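Local coordinates for protein response regulator (Caulobacter vibrioides, PDB 3N0R) that probably controls a general stress response as an anti-anti-sigma factor, a sigma-like region being coupled to a phosphorylatable receiver domain, at residues A40-D44 with Q45-D49; L56-A60 with A61-V65; E167-P170 with V171-A174. The protein carries 1 engineered substitution. One frame throughout, in Å; residues are numbered along the deposited sequence. Where two conformers were deposited one is given.

Three local contacts illustrate how helices are begun and ended in one protein. Contacts 1 and 2 lie in the sigma-like part and share helix 45-60: contact 1 starts it after the turn from helix 31-42, and contact 2 ends it and opens the loop leading to helix 72-84. Their centres are about 21 Å apart. Contact 3 follows later in the chain, in the receiver domain, where strand 162-166 of the parallel sheet gives way to helix 170-182. The centres of contacts 1 and 3 are about 28 Å apart. Contact 1 lies nearest the chain's centre, where Q45 bonds to the receiver part, whereas contacts 2 and 3 lie on opposite sides of that centre.

Contact 1. Residues A40-D44 with Q45-D49; sequences ALTGD and QATGD
D44 caps the start of helix 45-60 by gripping T47 three residues on, a classical aspartate N-cap in the tight turn that joins helix 31-42 to its successor. A single carboxylate oxygen does the work: OD2 of D44 accepts from T47 N at 2.9 Å and from T47 OG1 at 2.8 Å. The two donors come to the anti side of the oxygen but from opposite faces of the carboxylate, holding its rotation between them. With CG anti to the backbone N (chi1 -177°), the acid swings over the first turn, and its other oxygen, OD1, takes a water that accepts from A46 N. A second water, held only weakly by OD1, accepts from Q45 N. Thus the amide hydrogens at the helix start are met by side chain and solvent, and the helix dipole would probably stabilise the negative charge there. The first full helical bond follows, G48 N to D44 O at 3.1 Å.

Behind the cap, T42 and T47 bring their methyl groups together, CG2 to CG2 at 4.1 Å. The T42 hydroxyl is given to A38 O and also receives a weak bond from D44 N. G43 makes the bend, leaving helix 31-42 with a positive phi of 76°.

Further out, Q45 leads toward the receiver part, where its OE1 accepts from E253 N and its NE2 binds R251 O. D49, which also pairs with R39, steadies this amide: Q45 NE2 donates to D49 OD2 at 2.9 Å, the oxygen lying 31° out of the Q45 amide plane.

Contact 2. Residues L56-A60 with A61-V65; sequences LEALA and AGELV
L59 and L64 meet where helix 45-60 runs out, the leucine of the last turn reaching forward to the chain that has just left it. The L59 side chain starts off away from the loop, but with CG beside the backbone N (chi1 -78°) the second torsion brings the CD2 branch round to lie 3.6 Å from L64 O and 4.4 Å from L64 CB. Thus a methyl group is set against the backbone and the root of the other side chain, while the two leucines both continue on to V79 of helix 72-84.

On another side of the helix end, E63 lies along A58. Its chain is extended beyond CG, and the carboxylate oxygen OE1 comes to 3.8 Å from A58 CB, a van der Waals approach that carries no polar bond.

Both pairings are made possible by a Schellman motif. G62, with a phi of 79°, turns the chain back, and E63 N bonds to A58 O at 3.0 Å, while G62 N bonds to L59 O at 3.1 Å. The second bond is the less regular: G62 N stands above the L59 carbonyl, 68° out of its plane. One bond earlier, A61 N still keeps the helical pattern by donating to E57 O.

A water bridges the exit, donating to L59 O and to L64 O at 2.7 Å each.

Contact 3. Residues E167-P170 with V171-A174; sequences EDEP and VIAA
The carboxylates of E167 and E169 each turn a face to I172. Methyl CG2 of I172 sits over one face of the E167 group, 3.8 Å from E167 CD, and at an edge of the same group OE1 uses its anti lone pair to accept from E169 N at 3.1 Å. CG of E167, anti to the backbone N (chi1 177°), packs 3.8 Å from A173 CB, and the bend beyond it (chi2 60°) brings the carboxylate round to E169 N and I172. Its other oxygen, OE2, comes close to the like-charged D212. I172 CG1 lies over the face of the E169 carboxylate at OE1, 3.9 Å away, as the two side chains run side by side. That oxygen also makes a salt bridge to K260.

E169 is the N-cap just ahead of helix 170-182; its O accepts from A173 N at 2.9 Å nearly straight on, and P170 O takes A174 N. Proline suits this first turn, since its nitrogen has no hydrogen to leave without a partner.

Directly after the first strand, E167 and D168 correspond to the active-site acidic pair, as in other receiver domains, alongside the predicted phosphorylation site D212 and K260; relatives bind magnesium there.

Contact 1. Residues A40-D44 with Q45-D49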
ATOM      1  N   ALA A  40       2.420  -2.558  -0.228  1.00 13.35           N
ATOM      2  CA  ALA A  40       2.795  -1.149  -0.293  1.00 13.98           C
ATOM      3  C   ALA A  40       4.132  -0.881   0.386  1.00 13.80           C
ATOM      4  O   ALA A  40       4.897  -0.024  -0.061  1.00 14.32           O
ATOM      5  CB  ALA A  40       1.701  -0.272   0.310  1.00 14.90           C
ATOM      6  N   LEU A  41       4.391  -1.588   1.482  1.00 13.87           N
ATOM      7  CA  LEU A  41       5.609  -1.383   2.247  1.00 14.37           C
ATOM      8  C   LEU A  41       6.840  -1.954   1.525  1.00 13.99           C
ATOM      9  O   LEU A  41       7.917  -1.357   1.550  1.00 14.86           O
ATOM     10  CB  LEU A  41       5.444  -2.027   3.624  1.00 14.78           C
ATOM     11  CG  LEU A  41       6.608  -1.819   4.596  1.00 15.98           C
ATOM     12  CD1 LEU A  41       6.672  -0.374   5.083  1.00 17.22           C
ATOM     13  CD2 LEU A  41       6.470  -2.775   5.774  1.00 17.92           C
ATOM     14  N   THR A  42       6.677  -3.108   0.879  1.00 14.62           N
ATOM     15  CA  THR A  42       7.794  -3.786   0.217  1.00 15.14           C
ATOM     16  C   THR A  42       7.941  -3.412  -1.260  1.00 15.33           C
ATOM     17  O   THR A  42       9.000  -3.640  -1.855  1.00 16.71           O
ATOM     18  CB  THR A  42       7.680  -5.327   0.298  1.00 15.80           C
ATOM     19  OG1 THR A  42       6.543  -5.764  -0.455  1.00 15.48           O
ATOM     20  CG2 THR A  42       7.607  -5.811   1.745  1.00 17.13           C
ATOM     21  N   GLY A  43       6.881  -2.859  -1.847  1.00 15.12           N
ATOM     22  CA  GLY A  43       6.892  -2.470  -3.245  1.00 15.73           C
ATOM     23  C   GLY A  43       6.778  -3.627  -4.216  1.00 15.61           C
ATOM     24  O   GLY A  43       7.006  -3.455  -5.397  1.00 17.42           O
ATOM     25  N   ASP A  44       6.384  -4.800  -3.733  1.00 16.08           N
ATOM     26  CA  ASP A  44       6.326  -5.983  -4.584  1.00 17.31           C
ATOM     27  C   ASP A  44       5.177  -6.880  -4.180  1.00 16.36           C
ATOM     28  O   ASP A  44       5.050  -7.237  -3.012  1.00 16.11           O
ATOM     29  CB  ASP A  44       7.640  -6.764  -4.520  1.00 19.67           C
ATOM     30  CG  ASP A  44       7.650  -7.960  -5.456  1.00 21.37           C
ATOM     31  OD1 ASP A  44       7.647  -7.758  -6.689  1.00 23.98           O
ATOM     32  OD2 ASP A  44       7.654  -9.107  -4.967  1.00 22.37           O
ATOM     33  N   GLN A  45       4.327  -7.229  -5.138  1.00 16.47           N
ATOM     34  CA  GLN A  45       3.160  -8.037  -4.812  1.00 16.84           C
ATOM     35  C   GLN A  45       3.537  -9.396  -4.229  1.00 15.93           C
ATOM     36  O   GLN A  45       3.035  -9.782  -3.171  1.00 16.46           O
ATOM     37  CB  GLN A  45       2.247  -8.239  -6.026  1.00 17.84           C
ATOM     38  CG  GLN A  45       0.938  -8.918  -5.626  1.00 18.68           C
ATOM     39  CD  GLN A  45       0.443  -9.966  -6.603  1.00 19.34           C
ATOM     40  OE1 GLN A  45       0.794  -9.966  -7.789  1.00 20.90           O
ATOM     41  NE2 GLN A  45      -0.414 -10.858  -6.111  1.00 20.05           N
ATOM     42  N   ALA A  46       4.412 -10.131  -4.920  1.00 16.49           N
ATOM     43  CA  ALA A  46       4.762 -11.482  -4.480  1.00 17.14           C
ATOM     44  C   ALA A  46       5.388 -11.474  -3.084  1.00 15.78           C
ATOM     45  O   ALA A  46       5.065 -12.319  -2.243  1.00 16.56           O
ATOM     46  CB  ALA A  46       5.693 -12.152  -5.472  1.00 18.90           C
ATOM     47  N   THR A  47       6.269 -10.508  -2.830  1.00 15.81           N
ATOM     48  CA  THR A  47       6.950 -10.418  -1.538  1.00 16.03           C
ATOM     49  C   THR A  47       5.955 -10.133  -0.418  1.00 14.44           C
ATOM     50  O   THR A  47       5.947 -10.817   0.603  1.00 14.82           O
ATOM     51  CB  THR A  47       8.036  -9.328  -1.553  1.00 17.44           C
ATOM     52  OG1 THR A  47       8.980  -9.626  -2.584  1.00 19.58           O
ATOM     53  CG2 THR A  47       8.750  -9.265  -0.213  1.00 18.00           C
ATOM     54  N   GLY A  48       5.104  -9.130  -0.612  1.00 14.57           N
ATOM     55  CA  GLY A  48       4.142  -8.789   0.415  1.00 15.59           C
ATOM     56  C   GLY A  48       3.232  -9.962   0.728  1.00 13.96           C
ATOM     57  O   GLY A  48       2.983 -10.293   1.885  1.00 14.73           O
ATOM     58  N   ASP A  49       2.733 -10.609  -0.319  1.00 14.33           N
ATOM     59  CA  ASP A  49       1.848 -11.758  -0.134  1.00 14.34           C
ATOM     60  C   ASP A  49       2.553 -12.880   0.622  1.00 13.62           C
ATOM     61  O   ASP A  49       1.980 -13.523   1.507  1.00 14.43           O
ATOM     62  CB  ASP A  49       1.378 -12.297  -1.482  1.00 15.61           C
ATOM     63  CG  ASP A  49       0.364 -11.397  -2.163  1.00 17.43           C
ATOM     64  OD1 ASP A  49      -0.188 -10.490  -1.505  1.00 17.17           O
ATOM     65  OD2 ASP A  49       0.101 -11.615  -3.368  1.00 19.82           O
TER
HETATM   66  O   HOH W   1       5.535  -9.459  -7.581  1.00 23.40           O
HETATM   67  O   HOH W   2       4.859  -6.135  -7.788  1.00 33.87           O

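Contact 2. Residues L56-A60 with A61-V65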
ATOM      1  N   LEU A  56       0.570 -16.004   8.662  1.00 14.88           N
ATOM      2  CA  LEU A  56      -0.662 -16.774   8.820  1.00 15.60           C
ATOM      3  C   LEU A  56      -0.369 -18.220   9.215  1.00 15.86           C
ATOM      4  O   LEU A  56      -0.960 -18.752  10.155  1.00 16.94           O
ATOM      5  CB  LEU A  56      -1.484 -16.736   7.533  1.00 16.07           C
ATOM      6  CG  LEU A  56      -2.723 -17.643   7.495  1.00 17.28           C
ATOM      7  CD1 LEU A  56      -3.704 -17.271   8.601  1.00 19.08           C
ATOM      8  CD2 LEU A  56      -3.377 -17.577   6.119  1.00 18.46           C
ATOM      9  N   GLU A  57       0.544 -18.856   8.489  1.00 15.94           N
ATOM     10  CA  GLU A  57       0.860 -20.256   8.760  1.00 17.29           C
ATOM     11  C   GLU A  57       1.478 -20.438  10.148  1.00 16.71           C
ATOM     12  O   GLU A  57       1.194 -21.427  10.832  1.00 17.92           O
ATOM     13  CB  GLU A  57       1.766 -20.844   7.678  1.00 18.80           C
ATOM     14  CG  GLU A  57       1.133 -20.885   6.292  1.00 21.57           C
ATOM     15  CD  GLU A  57       0.253 -22.090   6.050  1.00 27.03           C
ATOM     16  OE1 GLU A  57       0.055 -22.905   6.979  1.00 29.29           O
ATOM     17  OE2 GLU A  57      -0.244 -22.219   4.910  1.00 30.15           O
ATOM     18  N   ALA A  58       2.313 -19.487  10.567  1.00 16.55           N
ATOM     19  CA  ALA A  58       2.948 -19.560  11.876  1.00 17.05           C
ATOM     20  C   ALA A  58       1.907 -19.476  12.988  1.00 16.32           C
ATOM     21  O   ALA A  58       1.961 -20.213  13.974  1.00 17.86           O
ATOM     22  CB  ALA A  58       3.973 -18.451  12.024  1.00 17.65           C
ATOM     23  N   LEU A  59       0.941 -18.580  12.825  1.00 15.92           N
ATOM     24  CA  LEU A  59      -0.135 -18.470  13.797  1.00 16.88           C
ATOM     25  C   LEU A  59      -0.983 -19.734  13.827  1.00 17.12           C
ATOM     26  O   LEU A  59      -1.317 -20.251  14.899  1.00 18.10           O
ATOM     27  CB  LEU A  59      -1.014 -17.263  13.480  1.00 16.42           C
ATOM     28  CG  LEU A  59      -0.393 -15.929  13.915  1.00 16.58           C
ATOM     29  CD1 LEU A  59      -1.055 -14.734  13.220  1.00 17.48           C
ATOM     30  CD2 LEU A  59      -0.475 -15.775  15.431  1.00 19.01           C
ATOM     31  N   ALA A  60      -1.332 -20.243  12.652  1.00 16.80           N
ATOM     32  CA  ALA A  60      -2.216 -21.404  12.581  1.00 18.02           C
ATOM     33  C   ALA A  60      -1.561 -22.626  13.226  1.00 19.68           C
ATOM     34  O   ALA A  60      -2.246 -23.481  13.787  1.00 21.58           O
ATOM     35  CB  ALA A  60      -2.602 -21.688  11.138  1.00 18.96           C
ATOM     36  N   ALA A  61      -0.232 -22.696  13.151  1.00 19.26           N
ATOM     37  CA  ALA A  61       0.535 -23.818  13.683  1.00 20.91           C
ATOM     38  C   ALA A  61       0.910 -23.647  15.153  1.00 21.76           C
ATOM     39  O   ALA A  61       1.481 -24.552  15.757  1.00 24.29           O
ATOM     40  CB  ALA A  61       1.790 -24.035  12.847  1.00 22.66           C
ATOM     41  N   GLY A  62       0.606 -22.487  15.724  1.00 20.28           N
ATOM     42  CA  GLY A  62       0.903 -22.238  17.125  1.00 20.56           C
ATOM     43  C   GLY A  62       2.350 -21.884  17.418  1.00 21.38           C
ATOM     44  O   GLY A  62       2.791 -21.953  18.568  1.00 23.04           O
ATOM     45  N   GLU A  63       3.094 -21.506  16.384  1.00 20.93           N
ATOM     46  CA  GLU A  63       4.496 -21.118  16.535  1.00 22.17           C
ATOM     47  C   GLU A  63       4.627 -19.737  17.170  1.00 22.31           C
ATOM     48  O   GLU A  63       5.649 -19.408  17.781  1.00 24.36           O
ATOM     49  CB  GLU A  63       5.205 -21.185  15.185  1.00 24.87           C
ATOM     50  CG  GLU A  63       5.248 -22.599  14.644  1.00 28.79           C
ATOM     51  CD  GLU A  63       5.751 -22.685  13.219  1.00 33.69           C
ATOM     52  OE1 GLU A  63       5.965 -21.627  12.588  1.00 35.48           O
ATOM     53  OE2 GLU A  63       5.925 -23.822  12.732  1.00 35.73           O
ATOM     54  N   LEU A  64       3.598 -18.921  16.966  1.00 23.13           N
ATOM     55  CA  LEU A  64       3.412 -17.621  17.616  0.60 23.59           C
ATOM     56  C   LEU A  64       1.964 -17.557  18.075  1.00 21.98           C
ATOM     57  O   LEU A  64       1.121 -18.235  17.502  1.00 21.11           O
ATOM     58  CB  LEU A  64       3.661 -16.473  16.630  0.60 24.48           C
ATOM     59  CG  LEU A  64       5.122 -16.159  16.336  0.60 24.37           C
ATOM     60  CD1 LEU A  64       5.281 -14.772  15.759  0.60 23.96           C
ATOM     61  CD2 LEU A  64       5.867 -16.259  17.635  0.60 26.86           C
ATOM     62  N   VAL A  65       1.667 -16.715  19.051  1.00 21.28           N
ATOM     63  CA  VAL A  65       0.298 -16.561  19.509  1.00 23.02           C
ATOM     64  C   VAL A  65      -0.099 -15.094  19.503  1.00 21.81           C
ATOM     65  O   VAL A  65       0.687 -14.233  19.905  1.00 22.86           O
ATOM     66  CB  VAL A  65       0.125 -17.143  20.927  1.00 25.82           C
ATOM     67  CG1 VAL A  65      -1.318 -17.025  21.382  1.00 27.76           C
ATOM     68  CG2 VAL A  65       0.573 -18.595  20.967  1.00 27.41           C
TER
HETATM   69  O   HOH W   3      -1.373 -19.228  17.403  1.00 20.72           O

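Contact 3. Residues E167-P170 with V171-A174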
ATOM      1  N   GLU A 167     -10.527   7.017 -15.361  1.00 15.43           N
ATOM      2  CA  GLU A 167     -11.704   6.872 -14.522  1.00 16.66           C
ATOM      3  C   GLU A 167     -12.878   7.465 -15.272  1.00 17.70           C
ATOM      4  O   GLU A 167     -12.801   8.594 -15.753  1.00 19.34           O
ATOM      5  CB  GLU A 167     -11.498   7.620 -13.199  1.00 17.52           C
ATOM      6  CG  GLU A 167     -12.700   7.588 -12.276  1.00 17.93           C
ATOM      7  CD  GLU A 167     -13.092   6.184 -11.895  1.00 19.67           C
ATOM      8  OE1 GLU A 167     -14.192   5.740 -12.281  1.00 22.67           O
ATOM      9  OE2 GLU A 167     -12.289   5.516 -11.211  1.00 20.41           O
ATOM     10  N   ASP A 168     -13.971   6.716 -15.368  1.00 18.43           N
ATOM     11  CA  ASP A 168     -15.146   7.205 -16.090  1.00 20.20           C
ATOM     12  C   ASP A 168     -16.275   7.701 -15.185  1.00 19.53           C
ATOM     13  O   ASP A 168     -17.171   8.395 -15.648  1.00 22.01           O
ATOM     14  CB  ASP A 168     -15.662   6.177 -17.109  1.00 22.95           C
ATOM     15  CG  ASP A 168     -16.050   4.861 -16.478  1.00 25.70           C
ATOM     16  OD1 ASP A 168     -15.685   4.603 -15.314  1.00 26.67           O
ATOM     17  OD2 ASP A 168     -16.719   4.068 -17.171  1.00 29.39           O
ATOM     18  N   GLU A 169     -16.246   7.356 -13.901  1.00 19.08           N
ATOM     19  CA  GLU A 169     -17.266   7.870 -12.987  1.00 20.20           C
ATOM     20  C   GLU A 169     -16.906   9.315 -12.677  1.00 19.40           C
ATOM     21  O   GLU A 169     -15.865   9.569 -12.094  1.00 18.93           O
ATOM     22  CB  GLU A 169     -17.303   7.064 -11.693  1.00 21.41           C
ATOM     23  CG  GLU A 169     -17.824   5.654 -11.822  1.00 26.94           C
ATOM     24  CD  GLU A 169     -18.260   5.102 -10.480  1.00 31.81           C
ATOM     25  OE1 GLU A 169     -17.403   4.581  -9.738  1.00 32.43           O
ATOM     26  OE2 GLU A 169     -19.459   5.219 -10.151  1.00 35.19           O
ATOM     27  N   PRO A 170     -17.763  10.272 -13.066  1.00 18.68           N
ATOM     28  CA  PRO A 170     -17.275  11.657 -13.039  1.00 19.15           C
ATOM     29  C   PRO A 170     -16.984  12.231 -11.651  1.00 18.03           C
ATOM     30  O   PRO A 170     -16.007  12.964 -11.518  1.00 17.72           O
ATOM     31  CB  PRO A 170     -18.392  12.449 -13.729  1.00 20.83           C
ATOM     32  CG  PRO A 170     -19.581  11.577 -13.668  1.00 22.35           C
ATOM     33  CD  PRO A 170     -19.094  10.157 -13.679  1.00 20.89           C
ATOM     34  N   VAL A 171     -17.802  11.934 -10.644  1.00 18.10           N
ATOM     35  CA  VAL A 171     -17.528  12.465  -9.310  1.00 18.66           C
ATOM     36  C   VAL A 171     -16.221  11.886  -8.775  1.00 17.19           C
ATOM     37  O   VAL A 171     -15.419  12.594  -8.165  1.00 17.55           O
ATOM     38  CB  VAL A 171     -18.677  12.172  -8.329  1.00 20.01           C
ATOM     39  CG1 VAL A 171     -18.256  12.520  -6.902  1.00 21.43           C
ATOM     40  CG2 VAL A 171     -19.920  12.949  -8.728  1.00 20.78           C
ATOM     41  N   ILE A 172     -16.013  10.595  -9.017  1.00 16.71           N
ATOM     42  CA  ILE A 172     -14.795   9.921  -8.601  1.00 17.32           C
ATOM     43  C   ILE A 172     -13.573  10.497  -9.320  1.00 15.88           C
ATOM     44  O   ILE A 172     -12.550  10.750  -8.697  1.00 15.85           O
ATOM     45  CB  ILE A 172     -14.894   8.396  -8.837  1.00 18.62           C
ATOM     46  CG1 ILE A 172     -16.068   7.797  -8.048  1.00 21.25           C
ATOM     47  CG2 ILE A 172     -13.582   7.709  -8.485  1.00 19.34           C
ATOM     48  CD1 ILE A 172     -15.999   8.028  -6.553  1.00 22.93           C
ATOM     49  N   ALA A 173     -13.683  10.707 -10.629  1.00 16.00           N
ATOM     50  CA  ALA A 173     -12.582  11.273 -11.400  1.00 16.15           C
ATOM     51  C   ALA A 173     -12.208  12.647 -10.858  1.00 16.32           C
ATOM     52  O   ALA A 173     -11.026  12.962 -10.682  1.00 16.78           O
ATOM     53  CB  ALA A 173     -12.963  11.370 -12.875  1.00 17.10           C
ATOM     54  N   ALA A 174     -13.212  13.473 -10.595  1.00 16.01           N
ATOM     55  CA  ALA A 174     -12.969  14.816 -10.072  1.00 17.47           C
ATOM     56  C   ALA A 174     -12.370  14.770  -8.666  1.00 16.21           C
ATOM     57  O   ALA A 174     -11.495  15.578  -8.340  1.00 16.80           O
ATOM     58  CB  ALA A 174     -14.250  15.623 -10.077  1.00 19.38           C
TER